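Local coordinates for uncharacterized protein YhfS (Escherichia coli, PDB 4J8L) that is of unknown function but carries covalently bound pyridoxal phosphate and possibly has cysteine synthase activity, at residues A[59-67]-A[175-184]. Residues are numbered along the deposited sequence; the frame is centred on the assembly and turned at random.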
loop_
_atom_site.group_PDB
_atom_site.type_symbol
_atom_site.label_atom_id
_atom_site.label_comp_id
_atom_site.label_asym_id
_atom_site.label_seq_id
_atom_site.Cartn_x
_atom_site.Cartn_y
_atom_site.Cartn_z
ATOM N N LEU A 59 -7.567 -6.166 -14.117
ATOM C CA LEU A 59 -6.945 -5.178 -13.233
ATOM C C LEU A 59 -6.876 -3.806 -13.909
ATOM O O LEU A 59 -7.207 -2.789 -13.296
ATOM C CB LEU A 59 -5.540 -5.614 -12.819
ATOM C CG LEU A 59 -5.471 -6.852 -11.934
ATOM C CD1 LEU A 59 -4.036 -7.101 -11.495
ATOM C CD2 LEU A 59 -6.373 -6.674 -10.742
ATOM N N ALA A 60 -6.453 -3.772 -15.169
ATOM C CA ALA A 60 -6.359 -2.501 -15.883
ATOM C C ALA A 60 -7.722 -1.830 -15.957
ATOM O O ALA A 60 -7.866 -0.636 -15.683
ATOM C CB ALA A 60 -5.803 -2.710 -17.287
ATOM N N ASP A 61 -8.728 -2.616 -16.328
ATOM C CA ASP A 61 -10.077 -2.109 -16.458
ATOM C C ASP A 61 -10.598 -1.580 -15.113
ATOM O O ASP A 61 -11.131 -0.480 -15.039
ATOM C CB ASP A 61 -10.978 -3.217 -17.014
ATOM C CG ASP A 61 -12.378 -2.740 -17.309
ATOM O OD1 ASP A 61 -13.315 -3.560 -17.211
ATOM O OD2 ASP A 61 -12.540 -1.550 -17.650
ATOM N N ALA A 62 -10.418 -2.363 -14.052
ATOM C CA ALA A 62 -10.946 -2.016 -12.732
ATOM C C ALA A 62 -10.310 -0.751 -12.171
ATOM O O ALA A 62 -10.959 0.013 -11.457
ATOM C CB ALA A 62 -10.754 -3.175 -11.769
ATOM N N PHE A 63 -9.045 -0.522 -12.512
ATOM C CA PHE A 63 -8.348 0.676 -12.045
ATOM C C PHE A 63 -8.201 1.755 -13.119
ATOM O O PHE A 63 -7.314 2.602 -13.041
ATOM C CB PHE A 63 -6.997 0.314 -11.411
ATOM C CG PHE A 63 -7.125 -0.504 -10.149
ATOM C CD1 PHE A 63 -7.611 0.073 -8.985
ATOM C CD2 PHE A 63 -6.736 -1.836 -10.117
ATOM C CE1 PHE A 63 -7.730 -0.660 -7.819
ATOM C CE2 PHE A 63 -6.846 -2.578 -8.949
ATOM C CZ PHE A 63 -7.351 -1.989 -7.798
ATOM N N HIS A 64 -9.087 1.712 -14.112
ATOM C CA HIS A 64 -9.231 2.785 -15.095
ATOM C C HIS A 64 -7.919 3.105 -15.795
ATOM O O HIS A 64 -7.562 4.269 -15.989
ATOM C CB HIS A 64 -9.841 4.017 -14.427
ATOM C CG HIS A 64 -11.122 3.723 -13.714
ATOM N ND1 HIS A 64 -11.182 3.466 -12.361
ATOM C CD2 HIS A 64 -12.390 3.598 -14.175
ATOM C CE1 HIS A 64 -12.434 3.219 -12.016
ATOM N NE2 HIS A 64 -13.186 3.299 -13.099
ATOM N N ALA A 65 -7.214 2.047 -16.176
ATOM C CA ALA A 65 -5.911 2.162 -16.803
ATOM C C ALA A 65 -5.908 1.444 -18.142
ATOM O O ALA A 65 -6.794 0.640 -18.433
ATOM C CB ALA A 65 -4.834 1.582 -15.888
ATOM N N GLN A 66 -4.910 1.748 -18.960
ATOM C CA GLN A 66 -4.787 1.125 -20.263
ATOM C C GLN A 66 -4.367 -0.337 -20.169
ATOM O O GLN A 66 -4.808 -1.172 -20.969
ATOM C CB GLN A 66 -3.772 1.889 -21.089
ATOM C CG GLN A 66 -4.252 3.272 -21.477
ATOM C CD GLN A 66 -3.257 4.016 -22.329
ATOM O OE1 GLN A 66 -2.072 3.696 -22.341
ATOM N NE2 GLN A 66 -3.737 5.013 -23.064
ATOM N N ALA A 67 -3.514 -0.640 -19.197
ATOM C CA ALA A 67 -2.876 -1.948 -19.140
ATOM C C ALA A 67 -2.381 -2.283 -17.734
ATOM O O ALA A 67 -2.326 -1.422 -16.856
ATOM C CB ALA A 67 -1.723 -2.006 -20.128
ATOM N N VAL A 175 -4.447 0.686 -1.747
ATOM C CA VAL A 175 -5.287 0.103 -2.794
ATOM C C VAL A 175 -6.546 -0.507 -2.201
ATOM O O VAL A 175 -6.476 -1.216 -1.191
ATOM C CB VAL A 175 -4.519 -0.954 -3.605
ATOM C CG1 VAL A 175 -5.423 -1.579 -4.677
ATOM C CG2 VAL A 175 -3.294 -0.324 -4.259
HETATM N N MSE A 176 -7.692 -0.207 -2.821
HETATM C CA MSE A 176 -9.002 -0.664 -2.344
HETATM C C MSE A 176 -9.427 -0.073 -1.001
HETATM O O MSE A 176 -10.433 -0.500 -0.425
HETATM C CB MSE A 176 -9.090 -2.197 -2.274
HETATM C CG MSE A 176 -9.089 -2.882 -3.617
HETATM SE SE MSE A 176 -10.480 -2.136 -4.797
HETATM C CE MSE A 176 -10.847 -3.725 -5.883
ATOM N N LYS A 177 -8.676 0.908 -0.514
ATOM C CA LYS A 177 -8.993 1.542 0.759
ATOM C C LYS A 177 -9.331 3.025 0.592
ATOM O O LYS A 177 -9.860 3.655 1.513
ATOM C CB LYS A 177 -7.821 1.386 1.723
ATOM C CG LYS A 177 -7.567 -0.047 2.154
ATOM C CD LYS A 177 -6.888 -0.034 3.512
ATOM C CE LYS A 177 -5.553 -0.708 3.472
ATOM N NZ LYS A 177 -4.761 -0.344 4.677
ATOM N N VAL A 178 -8.998 3.574 -0.575
ATOM C CA VAL A 178 -9.312 4.959 -0.919
ATOM C C VAL A 178 -9.999 5.028 -2.276
ATOM O O VAL A 178 -10.043 4.040 -3.020
ATOM C CB VAL A 178 -8.051 5.857 -0.954
ATOM C CG1 VAL A 178 -7.323 5.811 0.392
ATOM C CG2 VAL A 178 -7.113 5.436 -2.079
ATOM N N ALA A 179 -10.538 6.195 -2.604
ATOM C CA ALA A 179 -11.321 6.330 -3.835
ATOM C C ALA A 179 -10.498 6.124 -5.111
ATOM O O ALA A 179 -10.961 5.478 -6.060
ATOM C CB ALA A 179 -12.024 7.679 -3.869
ATOM N N ARG A 180 -9.292 6.687 -5.147
ATOM C CA ARG A 180 -8.469 6.645 -6.355
ATOM C C ARG A 180 -7.002 6.348 -6.050
ATOM O O ARG A 180 -6.375 7.063 -5.274
ATOM C CB ARG A 180 -8.562 7.975 -7.109
ATOM C CG ARG A 180 -9.954 8.285 -7.672
ATOM C CD ARG A 180 -9.907 9.444 -8.684
ATOM N NE ARG A 180 -9.529 10.712 -8.065
ATOM C CZ ARG A 180 -9.191 11.809 -8.740
ATOM N NH1 ARG A 180 -9.174 11.800 -10.067
ATOM N NH2 ARG A 180 -8.864 12.913 -8.087
ATOM N N ILE A 181 -6.457 5.301 -6.664
ATOM C CA ILE A 181 -5.015 5.072 -6.610
ATOM C C ILE A 181 -4.322 5.907 -7.687
ATOM O O ILE A 181 -4.988 6.554 -8.491
ATOM C CB ILE A 181 -4.637 3.579 -6.712
ATOM C CG1 ILE A 181 -5.033 2.977 -8.059
ATOM C CG2 ILE A 181 -5.329 2.782 -5.607
ATOM C CD1 ILE A 181 -4.449 1.579 -8.272
ATOM N N GLY A 182 -2.993 5.896 -7.697
ATOM C CA GLY A 182 -2.220 6.806 -8.544
ATOM C C GLY A 182 -2.643 6.841 -10.007
ATOM O O GLY A 182 -2.873 7.916 -10.562
ATOM N N CYS A 183 -2.760 5.675 -10.637
ATOM C CA CYS A 183 -3.108 5.630 -12.059
ATOM C C CYS A 183 -4.527 6.116 -12.339
ATOM O O CYS A 183 -4.892 6.330 -13.496
ATOM C CB CYS A 183 -2.912 4.224 -12.639
ATOM S SG CYS A 183 -3.986 2.957 -11.942
ATOM N N GLU A 184 -5.327 6.281 -11.291
ATOM C CA GLU A 184 -6.691 6.772 -11.446
ATOM C C GLU A 184 -6.777 8.278 -11.245
ATOM O O GLU A 184 -7.828 8.879 -11.468
ATOM C CB GLU A 184 -7.640 6.074 -10.467
ATOM C CG GLU A 184 -7.672 4.565 -10.620
ATOM C CD GLU A 184 -8.602 3.894 -9.626
ATOM O OE1 GLU A 184 -8.347 3.991 -8.404
ATOM O OE2 GLU A 184 -9.592 3.274 -10.072
HETATM O O HOH W 1 -4.902 5.440 -16.201
#
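His64 and Glu184 stand 6.0 Å apart at their CA atoms, where the end of helix 50-62 meets the short 3-10 turn 182-184. The helix stops in a Schellman motif, with Ala65 N bonded to Ala60 O, His64 N to Asp61 O, and His64 at positive phi as the C-prime residue. From there His64 ND1 donates to Glu184 OE2 over 2.8 Å at 154°; the oxygen lies in the imidazole plane and is met on its anti side, modestly out of the carboxylate plane. Glu184 OE1 accepts from Ile181 N at 2.9 Å, so both carboxylate oxygens are held. A leucine in place of Glu184 would probably leave His64 ND1 and Ile181 N each without an acceptor, and the imidazole free to turn.

Phe63, buried, carries the apolar half. CG anti to its carbonyl carbon (chi1 -65°) brings CD1 to Ile181 and CZ to Val175. Ile181 CD1 sits over one face, 4.0 Å from the Phe63 ring centroid, in a CH-pi contact; Val175 CG1 approaches Phe63 CZ at 3.7 Å. The selenium of Met176, here selenomethionine, comes in obliquely, a Met-aromatic contact. The Glu184 carboxylate stands at the ring's edge, planes 74° apart. Cys183 SG packs beside Phe63 CB at 4.0 Å. One water donates to both His64 O and Cys183 O.

Both segments belong to the aminotransferase-type region, 175-184 linking strands 167-170 and 189-193 of its mixed sheet. Val175 touches Leu197, next to the cofactor-bearing Lys196. Val207 of strand 203-208 backs Phe63, Ala65 and Cys183; Met176 meets helices 11-28 and 229-261. Gln66 and Ala67 face Gly208 in a classic beta bulge, opening edge strand 67-72.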